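Side-chain contacts in probable quinone reductase Qor (NADPH:quinone reductase) (Zeta-crystallin homolog protein) (Mycobacterium tuberculosis, PDB 4RVU), which binds NADPH and probably passes its electrons to quinone substrates, as a zeta-crystallin-like member of the enoyl reductase family: residues P16-H21 / Y49-Q54; G130-Y135 / G156-I161; V151-G156 / D222-T227. One frame throughout, in Å; residues are numbered along the deposited sequence.

Interaction 1 of 3, residues P16-H21 / Y49-Q54. With NDP (NADPH dihydro-nicotinamide-adenine-dinucleotide phosphate), chain E.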
loop_
_atom_site.group_PDB
_atom_site.type_symbol
_atom_site.label_atom_id
_atom_site.label_comp_id
_atom_site.label_asym_id
_atom_site.label_seq_id
_atom_site.Cartn_x
_atom_site.Cartn_y
_atom_site.Cartn_z
ATOM N N PRO A 16 29.455 -16.161 0.678
ATOM C CA PRO A 16 30.413 -15.252 1.321
ATOM C C PRO A 16 31.845 -15.501 0.847
ATOM O O PRO A 16 32.677 -14.595 0.896
ATOM C CB PRO A 16 30.288 -15.611 2.807
ATOM C CG PRO A 16 28.899 -16.158 2.944
ATOM C CD PRO A 16 28.656 -16.910 1.665
ATOM N N GLY A 17 32.111 -16.722 0.384
ATOM C CA GLY A 17 33.427 -17.112 -0.085
ATOM C C GLY A 17 33.964 -16.302 -1.250
ATOM O O GLY A 17 35.176 -16.165 -1.394
ATOM N N VAL A 18 33.074 -15.754 -2.078
ATOM C CA VAL A 18 33.505 -14.974 -3.243
ATOM C C VAL A 18 34.031 -13.578 -2.878
ATOM O O VAL A 18 34.580 -12.868 -3.727
ATOM C CB VAL A 18 32.386 -14.845 -4.312
ATOM C CG1 VAL A 18 31.804 -16.204 -4.653
ATOM C CG2 VAL A 18 31.287 -13.905 -3.842
ATOM N N LEU A 19 33.856 -13.177 -1.624
ATOM C CA LEU A 19 34.371 -11.884 -1.180
ATOM C C LEU A 19 35.904 -11.909 -1.045
ATOM O O LEU A 19 36.441 -12.247 0.015
ATOM C CB LEU A 19 33.711 -11.467 0.136
ATOM C CG LEU A 19 32.192 -11.294 0.079
ATOM C CD1 LEU A 19 31.582 -11.228 1.474
ATOM C CD2 LEU A 19 31.835 -10.056 -0.728
ATOM N N ARG A 20 36.604 -11.544 -2.119
ATOM C CA ARG A 20 38.065 -11.606 -2.134
ATOM C C ARG A 20 38.709 -10.280 -1.759
ATOM O O ARG A 20 38.361 -9.232 -2.307
ATOM C CB ARG A 20 38.574 -12.057 -3.503
ATOM C CG ARG A 20 38.011 -13.401 -3.952
ATOM C CD ARG A 20 38.377 -14.489 -2.952
ATOM N NE ARG A 20 37.744 -15.764 -3.282
ATOM C CZ ARG A 20 38.251 -16.648 -4.136
ATOM N NH1 ARG A 20 39.401 -16.394 -4.753
ATOM N NH2 ARG A 20 37.608 -17.785 -4.378
ATOM N N HIS A 21 39.652 -10.344 -0.821
ATOM C CA HIS A 21 40.443 -9.194 -0.384
ATOM C C HIS A 21 41.610 -9.025 -1.348
ATOM O O HIS A 21 42.515 -9.866 -1.370
ATOM C CB HIS A 21 40.970 -9.468 1.032
ATOM C CG HIS A 21 41.708 -8.322 1.657
ATOM N ND1 HIS A 21 43.046 -8.382 1.969
ATOM C CD2 HIS A 21 41.277 -7.099 2.062
ATOM C CE1 HIS A 21 43.422 -7.238 2.524
ATOM N NE2 HIS A 21 42.363 -6.450 2.594
ATOM N N TYR A 49 22.829 -9.611 -1.077
ATOM C CA TYR A 49 22.004 -9.869 -2.265
ATOM C C TYR A 49 22.824 -9.563 -3.519
ATOM O O TYR A 49 22.714 -10.259 -4.530
ATOM C CB TYR A 49 20.711 -9.032 -2.276
ATOM C CG TYR A 49 19.794 -9.143 -1.065
ATOM C CD1 TYR A 49 19.570 -10.356 -0.415
ATOM C CD2 TYR A 49 19.129 -8.019 -0.590
ATOM C CE1 TYR A 49 18.717 -10.430 0.695
ATOM C CE2 TYR A 49 18.285 -8.080 0.506
ATOM C CZ TYR A 49 18.083 -9.284 1.151
ATOM O OH TYR A 49 17.234 -9.317 2.251
ATOM N N PHE A 50 23.647 -8.518 -3.453
ATOM C CA PHE A 50 24.564 -8.194 -4.542
ATOM C C PHE A 50 25.690 -9.206 -4.667
ATOM O O PHE A 50 26.113 -9.552 -5.774
ATOM C CB PHE A 50 25.169 -6.805 -4.357
ATOM C CG PHE A 50 24.259 -5.695 -4.771
ATOM C CD1 PHE A 50 23.806 -4.770 -3.844
ATOM C CD2 PHE A 50 23.845 -5.584 -6.089
ATOM C CE1 PHE A 50 22.958 -3.746 -4.229
ATOM C CE2 PHE A 50 22.995 -4.567 -6.482
ATOM C CZ PHE A 50 22.556 -3.644 -5.551
ATOM N N ARG A 51 26.193 -9.661 -3.525
ATOM C CA ARG A 51 27.240 -10.668 -3.515
ATOM C C ARG A 51 26.715 -11.970 -4.127
ATOM O O ARG A 51 27.406 -12.617 -4.919
ATOM C CB ARG A 51 27.714 -10.911 -2.087
ATOM C CG ARG A 51 28.947 -11.793 -1.988
ATOM C CD ARG A 51 28.609 -13.075 -1.275
ATOM N NE ARG A 51 28.029 -12.808 0.030
ATOM C CZ ARG A 51 26.933 -13.386 0.512
ATOM N NH1 ARG A 51 26.274 -14.298 -0.191
ATOM N NH2 ARG A 51 26.502 -13.049 1.712
ATOM N N SER A 52 25.484 -12.337 -3.774
ATOM C CA SER A 52 24.913 -13.605 -4.225
ATOM C C SER A 52 24.438 -13.549 -5.677
ATOM O O SER A 52 24.243 -14.588 -6.308
ATOM C CB SER A 52 23.772 -14.060 -3.308
ATOM O OG SER A 52 22.599 -13.283 -3.498
ATOM N N GLY A 53 24.265 -12.341 -6.208
ATOM C CA GLY A 53 23.776 -12.174 -7.567
ATOM C C GLY A 53 22.261 -12.132 -7.627
ATOM O O GLY A 53 21.673 -12.133 -8.710
ATOM N N GLN A 54 21.631 -12.120 -6.452
ATOM C CA GLN A 54 20.189 -11.937 -6.334
ATOM C C GLN A 54 19.820 -10.630 -7.004
ATOM O O GLN A 54 19.115 -10.604 -8.010
ATOM C CB GLN A 54 19.797 -11.839 -4.866
ATOM C CG GLN A 54 19.038 -13.018 -4.318
ATOM C CD GLN A 54 17.978 -12.582 -3.325
ATOM O OE1 GLN A 54 17.223 -11.642 -3.590
ATOM N NE2 GLN A 54 17.919 -13.253 -2.172
HETATM P PA NDP E . 19.817 -7.075 10.360
HETATM O O1A NDP E . 20.923 -6.509 11.204
HETATM O O2A NDP E . 18.388 -6.851 10.764
HETATM O O5B NDP E . 20.061 -8.654 10.186
HETATM C C5B NDP E . 19.025 -9.490 9.681
HETATM C C4B NDP E . 18.253 -10.046 10.865
HETATM O O4B NDP E . 17.030 -10.652 10.447
HETATM C C3B NDP E . 19.033 -11.140 11.571
HETATM O O3B NDP E . 19.894 -10.611 12.581
HETATM C C2B NDP E . 17.947 -12.020 12.157
HETATM O O2B NDP E . 17.699 -11.679 13.514
HETATM C C1B NDP E . 16.712 -11.742 11.312
HETATM N N9A NDP E . 16.422 -12.972 10.541
HETATM C C8A NDP E . 15.294 -13.698 10.613
HETATM N N7A NDP E . 15.355 -14.774 9.794
HETATM C C5A NDP E . 16.552 -14.752 9.185
HETATM C C6A NDP E . 17.264 -15.597 8.200
HETATM N N6A NDP E . 16.685 -16.707 7.693
HETATM N N1A NDP E . 18.505 -15.221 7.828
HETATM C C2A NDP E . 19.086 -14.117 8.329
HETATM N N3A NDP E . 18.501 -13.307 9.225
HETATM C C4A NDP E . 17.255 -13.564 9.684
HETATM O O3 NDP E . 20.024 -6.556 8.857
HETATM P PN NDP E . 19.937 -4.999 8.478
HETATM O O1N NDP E . 19.622 -4.214 9.723
HETATM O O2N NDP E . 21.146 -4.666 7.644
HETATM O O5D NDP E . 18.650 -4.954 7.520
HETATM C C5D NDP E . 17.375 -5.371 8.002
HETATM C C4D NDP E . 16.482 -5.751 6.830
HETATM O O4D NDP E . 16.026 -4.573 6.168
HETATM C C3D NDP E . 17.246 -6.553 5.797
HETATM O O3D NDP E . 16.371 -7.552 5.276
HETATM C C2D NDP E . 17.579 -5.561 4.704
HETATM O O2D NDP E . 17.617 -6.215 3.434
HETATM C C1D NDP E . 16.425 -4.576 4.797
HETATM N N1N NDP E . 16.764 -3.207 4.407
HETATM C C2N NDP E . 15.969 -2.583 3.536
HETATM C C3N NDP E . 16.205 -1.280 3.125
HETATM C C7N NDP E . 15.273 -0.644 2.137
HETATM O O7N NDP E . 15.442 0.521 1.827
HETATM N N7N NDP E . 14.279 -1.374 1.633
HETATM C C4N NDP E . 17.381 -0.498 3.661
HETATM C C5N NDP E . 18.159 -1.285 4.609
HETATM C C6N NDP E . 17.822 -2.591 4.945
HETATM P P2B NDP E . 16.850 -12.659 14.465
HETATM O O1X NDP E . 16.277 -13.680 13.524
HETATM O O2X NDP E . 17.862 -13.213 15.427
HETATM O O3X NDP E . 15.837 -11.761 15.113
#
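Arg51, near the end of helix 45-52, lies across the short 3-10 turn Pro16-Val18 and Leu19 in a partly buried, mainly van der Waals contact that fixes this helix to the turn leading into strand 20-24. Its aliphatic part packs against two apolar side chains: Arg51 CG stands 3.6 Å from Leu19 CD2 and 3.7 Å from Val18 CG2. Leu19 crosses the arginine chain at about a right angle, whereas Val18 meets it obliquely. With CG anti to the backbone N (chi1 -171°) the arginine extends toward the turn, and bends at chi2 and chi3 then carry the guanidinium over the proline. Pro16 N lies 3.5 Å above the guanidinium plane, offset toward its rim, and Arg51 NE is 3.7 Å from Pro16 CA. Within the turn, Leu19 N bonds Pro16 O at 3.1 Å. Two residues before the arginine, Tyr49 OH accepts a weak 3.3 Å hydrogen bond from NADPH O2D. The charge of Arg51 is met elsewhere: NH2 forms a salt bridge with Glu320 and a hydrogen bond with His316, and NH1 bonds Gly14 O. The stem and one guanidinium face thus serve packing while NH1 and NH2 serve polar partners, and the nearby Glu320 probably favours the charged arginine.

Interaction 2 of 3, residues G130-Y135 / G156-I161. With NDP (NADPH dihydro-nicotinamide-adenine-dinucleotide phosphate), chain E.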
loop_
_atom_site.group_PDB
_atom_site.type_symbol
_atom_site.label_atom_id
_atom_site.label_comp_id
_atom_site.label_asym_id
_atom_site.label_seq_id
_atom_site.Cartn_x
_atom_site.Cartn_y
_atom_site.Cartn_z
ATOM N N GLY A 130 19.622 4.109 9.572
ATOM C CA GLY A 130 18.896 5.208 10.188
ATOM C C GLY A 130 18.032 6.001 9.222
ATOM O O GLY A 130 16.915 6.414 9.579
ATOM N N LEU A 131 18.536 6.220 8.007
ATOM C CA LEU A 131 17.739 6.857 6.948
ATOM C C LEU A 131 16.556 5.964 6.627
ATOM O O LEU A 131 15.449 6.438 6.337
ATOM C CB LEU A 131 18.578 7.102 5.684
ATOM C CG LEU A 131 19.708 8.134 5.727
ATOM C CD1 LEU A 131 20.576 8.045 4.462
ATOM C CD2 LEU A 131 19.144 9.540 5.875
ATOM N N THR A 132 16.779 4.657 6.683
ATOM C CA THR A 132 15.703 3.703 6.422
ATOM C C THR A 132 14.648 3.753 7.525
ATOM O O THR A 132 13.461 3.831 7.235
ATOM C CB THR A 132 16.247 2.286 6.260
ATOM O OG1 THR A 132 17.158 2.262 5.150
ATOM C CG2 THR A 132 15.115 1.294 6.009
ATOM N N ALA A 133 15.072 3.720 8.785
ATOM C CA ALA A 133 14.118 3.865 9.884
ATOM C C ALA A 133 13.354 5.184 9.762
ATOM O O ALA A 133 12.142 5.226 9.977
ATOM C CB ALA A 133 14.822 3.760 11.239
ATOM N N HIS A 134 14.049 6.256 9.384
ATOM C CA HIS A 134 13.387 7.549 9.234
ATOM C C HIS A 134 12.262 7.480 8.209
ATOM O O HIS A 134 11.128 7.867 8.501
ATOM C CB HIS A 134 14.370 8.646 8.820
ATOM C CG HIS A 134 13.753 10.006 8.751
ATOM N ND1 HIS A 134 13.096 10.474 7.629
ATOM C CD2 HIS A 134 13.665 10.995 9.675
ATOM C CE1 HIS A 134 12.649 11.695 7.862
ATOM N NE2 HIS A 134 12.980 12.034 9.097
ATOM N N TYR A 135 12.563 7.004 7.002
ATOM C CA TYR A 135 11.530 7.018 5.966
ATOM C C TYR A 135 10.394 6.053 6.316
ATOM O O TYR A 135 9.224 6.308 6.005
ATOM C CB TYR A 135 12.112 6.823 4.541
ATOM C CG TYR A 135 12.378 5.399 4.049
ATOM C CD1 TYR A 135 11.327 4.514 3.804
ATOM C CD2 TYR A 135 13.674 4.977 3.748
ATOM C CE1 TYR A 135 11.551 3.238 3.339
ATOM C CE2 TYR A 135 13.913 3.697 3.267
ATOM C CZ TYR A 135 12.843 2.837 3.064
ATOM O OH TYR A 135 13.049 1.560 2.584
ATOM N N GLY A 156 18.226 -6.410 15.209
ATOM C CA GLY A 156 19.052 -6.173 14.035
ATOM C C GLY A 156 19.393 -4.700 13.907
ATOM O O GLY A 156 18.962 -3.893 14.735
ATOM N N GLY A 157 20.158 -4.348 12.876
ATOM C CA GLY A 157 20.571 -2.968 12.669
ATOM C C GLY A 157 19.409 -2.005 12.527
ATOM O O GLY A 157 19.299 -1.040 13.286
ATOM N N VAL A 158 18.538 -2.265 11.555
ATOM C CA VAL A 158 17.363 -1.429 11.362
ATOM C C VAL A 158 16.394 -1.575 12.531
ATOM O O VAL A 158 15.824 -0.584 13.016
ATOM C CB VAL A 158 16.645 -1.761 10.043
ATOM C CG1 VAL A 158 15.411 -0.883 9.879
ATOM C CG2 VAL A 158 17.581 -1.561 8.862
ATOM N N GLY A 159 16.209 -2.811 12.985
ATOM C CA GLY A 159 15.272 -3.099 14.059
ATOM C C GLY A 159 15.453 -2.268 15.319
ATOM O O GLY A 159 14.478 -1.731 15.862
ATOM N N LEU A 160 16.694 -2.170 15.800
ATOM C CA LEU A 160 16.962 -1.432 17.025
ATOM C C LEU A 160 16.707 0.062 16.823
ATOM O O LEU A 160 16.250 0.743 17.734
ATOM C CB LEU A 160 18.398 -1.679 17.512
ATOM C CG LEU A 160 18.703 -3.061 18.083
ATOM C CD1 LEU A 160 20.220 -3.210 18.237
ATOM C CD2 LEU A 160 18.011 -3.241 19.431
ATOM N N ILE A 161 17.001 0.577 15.631
ATOM C CA ILE A 161 16.770 1.996 15.369
ATOM C C ILE A 161 15.269 2.289 15.283
ATOM O O ILE A 161 14.790 3.274 15.859
ATOM C CB ILE A 161 17.510 2.497 14.097
ATOM C CG1 ILE A 161 19.025 2.335 14.271
ATOM C CG2 ILE A 161 17.214 3.978 13.859
ATOM C CD1 ILE A 161 19.844 2.673 13.005
HETATM P PA NDP E . 19.817 -7.075 10.360
HETATM O O1A NDP E . 20.923 -6.509 11.204
HETATM O O2A NDP E . 18.388 -6.851 10.764
HETATM O O5B NDP E . 20.061 -8.654 10.186
HETATM C C5B NDP E . 19.025 -9.490 9.681
HETATM C C4B NDP E . 18.253 -10.046 10.865
HETATM O O4B NDP E . 17.030 -10.652 10.447
HETATM C C3B NDP E . 19.033 -11.140 11.571
HETATM O O3B NDP E . 19.894 -10.611 12.581
HETATM C C2B NDP E . 17.947 -12.020 12.157
HETATM O O2B NDP E . 17.699 -11.679 13.514
HETATM C C1B NDP E . 16.712 -11.742 11.312
HETATM N N9A NDP E . 16.422 -12.972 10.541
HETATM C C8A NDP E . 15.294 -13.698 10.613
HETATM N N7A NDP E . 15.355 -14.774 9.794
HETATM C C5A NDP E . 16.552 -14.752 9.185
HETATM C C6A NDP E . 17.264 -15.597 8.200
HETATM N N6A NDP E . 16.685 -16.707 7.693
HETATM N N1A NDP E . 18.505 -15.221 7.828
HETATM C C2A NDP E . 19.086 -14.117 8.329
HETATM N N3A NDP E . 18.501 -13.307 9.225
HETATM C C4A NDP E . 17.255 -13.564 9.684
HETATM O O3 NDP E . 20.024 -6.556 8.857
HETATM P PN NDP E . 19.937 -4.999 8.478
HETATM O O1N NDP E . 19.622 -4.214 9.723
HETATM O O2N NDP E . 21.146 -4.666 7.644
HETATM O O5D NDP E . 18.650 -4.954 7.520
HETATM C C5D NDP E . 17.375 -5.371 8.002
HETATM C C4D NDP E . 16.482 -5.751 6.830
HETATM O O4D NDP E . 16.026 -4.573 6.168
HETATM C C3D NDP E . 17.246 -6.553 5.797
HETATM O O3D NDP E . 16.371 -7.552 5.276
HETATM C C2D NDP E . 17.579 -5.561 4.704
HETATM O O2D NDP E . 17.617 -6.215 3.434
HETATM C C1D NDP E . 16.425 -4.576 4.797
HETATM N N1N NDP E . 16.764 -3.207 4.407
HETATM C C2N NDP E . 15.969 -2.583 3.536
HETATM C C3N NDP E . 16.205 -1.280 3.125
HETATM C C7N NDP E . 15.273 -0.644 2.137
HETATM O O7N NDP E . 15.442 0.521 1.827
HETATM N N7N NDP E . 14.279 -1.374 1.633
HETATM C C4N NDP E . 17.381 -0.498 3.661
HETATM C C5N NDP E . 18.159 -1.285 4.609
HETATM C C6N NDP E . 17.822 -2.591 4.945
HETATM P P2B NDP E . 16.850 -12.659 14.465
HETATM O O1X NDP E . 16.277 -13.680 13.524
HETATM O O2X NDP E . 17.862 -13.213 15.427
HETATM O O3X NDP E . 15.837 -11.761 15.113
#
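Ile161 reaches helix 120-140 through both of its branches. Its CB lies 4.1 Å from Ala133 CB, and the CG2 methyl closes to 3.6 Å from that same Ala133 CB. The other branch starts at CG1, anti to the carbonyl carbon (chi1 -62°), and runs on extended at chi2 (174°), which carries CD1 to the backbone of Gly130, 3.7 Å from its N. The methyl rests there on the main chain. One turn earlier on helix 157-168, Val158 CG1 is in looser contact with Thr132 CG2. The short helical segments approach to 9.0 Å between axes and cross at -52°. Helix 157-168 is the first helix of the Rossmann-type nucleotide-binding fold, and Gly156 is its N-cap. Its opening amides grip the NADPH pyrophosphate, one phosphate each: Gly157 N gives a nearly straight bond to O1A at 2.8 Å, and Val158 N bonds O1N at 2.9 Å. The positive end of the helix dipole probably adds to their hold on the phosphates. Helix 120-140 attends to the nicotinamide. Thr132 OG1, itself hydrogen-bonded to Leu128 O, stands 3.1 Å from C4N, the carbon that carries the hydride in NADPH, and Tyr135 OH donates to the carboxamide O7N at 2.7 Å, with O7N at the ring edge and in its plane.

Interaction 3 of 3, residues V151-G156 / D222-T227. With NDP (NADPH dihydro-nicotinamide-adenine-dinucleotide phosphate), chain E.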
loop_
_atom_site.group_PDB
_atom_site.type_symbol
_atom_site.label_atom_id
_atom_site.label_comp_id
_atom_site.label_asym_id
_atom_site.label_seq_id
_atom_site.Cartn_x
_atom_site.Cartn_y
_atom_site.Cartn_z
ATOM N N VAL A 151 7.652 -4.792 14.731
ATOM C CA VAL A 151 8.950 -4.706 14.065
ATOM C C VAL A 151 9.656 -6.049 14.177
ATOM O O VAL A 151 10.088 -6.437 15.268
ATOM C CB VAL A 151 9.837 -3.631 14.732
ATOM C CG1 VAL A 151 11.232 -3.612 14.103
ATOM C CG2 VAL A 151 9.193 -2.258 14.621
ATOM N N HIS A 152 9.772 -6.760 13.062
ATOM C CA HIS A 152 10.488 -8.033 13.061
ATOM C C HIS A 152 11.995 -7.807 13.188
ATOM O O HIS A 152 12.490 -6.720 12.869
ATOM C CB HIS A 152 10.162 -8.826 11.794
ATOM C CG HIS A 152 8.754 -9.334 11.748
ATOM N ND1 HIS A 152 8.254 -10.227 12.676
ATOM C CD2 HIS A 152 7.740 -9.081 10.883
ATOM C CE1 HIS A 152 6.994 -10.500 12.384
ATOM N NE2 HIS A 152 6.657 -9.819 11.300
ATOM N N ALA A 153 12.718 -8.830 13.653
ATOM C CA ALA A 153 14.166 -8.740 13.878
ATOM C C ALA A 153 14.532 -7.509 14.700
ATOM O O ALA A 153 15.358 -6.678 14.281
ATOM C CB ALA A 153 14.922 -8.746 12.539
ATOM N N GLY A 154 13.924 -7.414 15.883
ATOM C CA GLY A 154 14.055 -6.249 16.741
ATOM C C GLY A 154 15.473 -5.925 17.186
ATOM O O GLY A 154 15.743 -4.790 17.574
ATOM N N ALA A 155 16.384 -6.897 17.130
ATOM C CA ALA A 155 17.761 -6.661 17.586
ATOM C C ALA A 155 18.745 -6.568 16.426
ATOM O O ALA A 155 19.950 -6.634 16.635
ATOM C CB ALA A 155 18.208 -7.727 18.589
ATOM N N GLY A 156 18.226 -6.410 15.209
ATOM C CA GLY A 156 19.052 -6.173 14.035
ATOM C C GLY A 156 19.393 -4.700 13.907
ATOM O O GLY A 156 18.962 -3.893 14.735
ATOM N N ASP A 222 8.297 -5.122 8.323
ATOM C CA ASP A 222 8.782 -6.486 8.101
ATOM C C ASP A 222 10.009 -6.484 7.198
ATOM O O ASP A 222 9.916 -6.235 5.985
ATOM C CB ASP A 222 7.650 -7.353 7.516
ATOM C CG ASP A 222 8.029 -8.825 7.378
ATOM O OD1 ASP A 222 9.197 -9.143 7.076
ATOM O OD2 ASP A 222 7.135 -9.683 7.541
ATOM N N GLY A 223 11.170 -6.748 7.794
ATOM C CA GLY A 223 12.414 -6.814 7.037
ATOM C C GLY A 223 12.910 -8.241 6.882
ATOM O O GLY A 223 14.040 -8.480 6.448
ATOM N N VAL A 224 12.050 -9.192 7.232
ATOM C CA VAL A 224 12.418 -10.605 7.269
ATOM C C VAL A 224 11.861 -11.363 6.059
ATOM O O VAL A 224 12.515 -12.254 5.510
ATOM C CB VAL A 224 11.938 -11.235 8.588
ATOM C CG1 VAL A 224 12.120 -12.747 8.569
ATOM C CG2 VAL A 224 12.690 -10.609 9.767
ATOM N N GLY A 225 10.655 -11.002 5.630
ATOM C CA GLY A 225 10.140 -11.542 4.384
ATOM C C GLY A 225 9.484 -12.906 4.490
ATOM O O GLY A 225 8.454 -13.052 5.142
ATOM N N ALA A 226 10.075 -13.903 3.837
ATOM C CA ALA A 226 9.404 -15.197 3.632
ATOM C C ALA A 226 8.789 -15.835 4.879
ATOM O O ALA A 226 7.646 -16.286 4.845
ATOM C CB ALA A 226 10.339 -16.176 2.931
ATOM N N THR A 227 9.529 -15.868 5.983
ATOM C CA THR A 227 9.073 -16.581 7.187
ATOM C C THR A 227 8.114 -15.803 8.096
ATOM O O THR A 227 7.550 -16.360 9.043
ATOM C CB THR A 227 10.265 -17.081 8.032
ATOM O OG1 THR A 227 11.028 -15.958 8.486
ATOM C CG2 THR A 227 11.153 -17.984 7.207
HETATM P PA NDP E . 19.817 -7.075 10.360
HETATM O O1A NDP E . 20.923 -6.509 11.204
HETATM O O2A NDP E . 18.388 -6.851 10.764
HETATM O O5B NDP E . 20.061 -8.654 10.186
HETATM C C5B NDP E . 19.025 -9.490 9.681
HETATM C C4B NDP E . 18.253 -10.046 10.865
HETATM O O4B NDP E . 17.030 -10.652 10.447
HETATM C C3B NDP E . 19.033 -11.140 11.571
HETATM O O3B NDP E . 19.894 -10.611 12.581
HETATM C C2B NDP E . 17.947 -12.020 12.157
HETATM O O2B NDP E . 17.699 -11.679 13.514
HETATM C C1B NDP E . 16.712 -11.742 11.312
HETATM N N9A NDP E . 16.422 -12.972 10.541
HETATM C C8A NDP E . 15.294 -13.698 10.613
HETATM N N7A NDP E . 15.355 -14.774 9.794
HETATM C C5A NDP E . 16.552 -14.752 9.185
HETATM C C6A NDP E . 17.264 -15.597 8.200
HETATM N N6A NDP E . 16.685 -16.707 7.693
HETATM N N1A NDP E . 18.505 -15.221 7.828
HETATM C C2A NDP E . 19.086 -14.117 8.329
HETATM N N3A NDP E . 18.501 -13.307 9.225
HETATM C C4A NDP E . 17.255 -13.564 9.684
HETATM O O3 NDP E . 20.024 -6.556 8.857
HETATM P PN NDP E . 19.937 -4.999 8.478
HETATM O O1N NDP E . 19.622 -4.214 9.723
HETATM O O2N NDP E . 21.146 -4.666 7.644
HETATM O O5D NDP E . 18.650 -4.954 7.520
HETATM C C5D NDP E . 17.375 -5.371 8.002
HETATM C C4D NDP E . 16.482 -5.751 6.830
HETATM O O4D NDP E . 16.026 -4.573 6.168
HETATM C C3D NDP E . 17.246 -6.553 5.797
HETATM O O3D NDP E . 16.371 -7.552 5.276
HETATM C C2D NDP E . 17.579 -5.561 4.704
HETATM O O2D NDP E . 17.617 -6.215 3.434
HETATM C C1D NDP E . 16.425 -4.576 4.797
HETATM N N1N NDP E . 16.764 -3.207 4.407
HETATM C C2N NDP E . 15.969 -2.583 3.536
HETATM C C3N NDP E . 16.205 -1.280 3.125
HETATM C C7N NDP E . 15.273 -0.644 2.137
HETATM O O7N NDP E . 15.442 0.521 1.827
HETATM N N7N NDP E . 14.279 -1.374 1.633
HETATM C C4N NDP E . 17.381 -0.498 3.661
HETATM C C5N NDP E . 18.159 -1.285 4.609
HETATM C C6N NDP E . 17.822 -2.591 4.945
HETATM P P2B NDP E . 16.850 -12.659 14.465
HETATM O O1X NDP E . 16.277 -13.680 13.524
HETATM O O2X NDP E . 17.862 -13.213 15.427
HETATM O O3X NDP E . 15.837 -11.761 15.113
HETATM O O HOH W 1 11.985 -5.962 10.391
#
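His152 CG is anti to its own carbonyl carbon (chi1 -69°) and Asp222 CG is anti to its backbone N (chi1 -174°), torsions that bring imidazole and carboxylate together at the ends of neighbouring strands. The planes stand 63° apart, with His152 CD2 3.4 Å from Asp222 OD2; the polar link between them is indirect, since Ser232 OG bonds both His152 NE2 and Asp222 OD2. The other carboxylate oxygen serves its own loop. Asp222 OD1 accepts from Gly225 N at 2.8 Å in a nearly straight bond on its syn side and from Val224 N at 2.9 Å almost in line with the C-O bond, forming an Asx turn and an Asx motif that hold the loop after strand 217-222 in shape. Both loops leave parallel strands of the Rossmann-type sheet at their C-terminal ends, where such folds bind the dinucleotide. A water joins them, donating to His152 O and accepting from Gly223 N at 2.8 Å. Val224 packs both ways: CG2 touches His152 CB at 3.7 Å and, more loosely, Ala153 CB, while CG1 approaches C8A of the adenine. The Ala153 methyl lies 3.5 Å from the adenosine ribose O4B, and Gly223 O accepts a 2.8 Å bond from O3D of the nicotinamide ribose.

From the N terminus, interaction 1 closes first: 16-21 returns to 49-54 across 27 residues rich in strand, joining the turn before strand 20-24 to helix 45-52. It is complete before the other two begin. Interaction 2 then links helix 120-140 to helix 157-168 across the intervening strand 148-151. Interaction 3 opens at 151-156, before interaction 2 has closed, and ends at 222-227, joining the loops after adjacent parallel strands 148-151 and 217-222; it therefore crosses interaction 2 and shares Gly156 with it. The two also touch, Leu160 CD2 lying 3.3 Å from Gly154 O. Interaction 1 stands apart, its centre about 24 Å from that of interaction 2 and its atoms touching neither, but all three touch the NADPH.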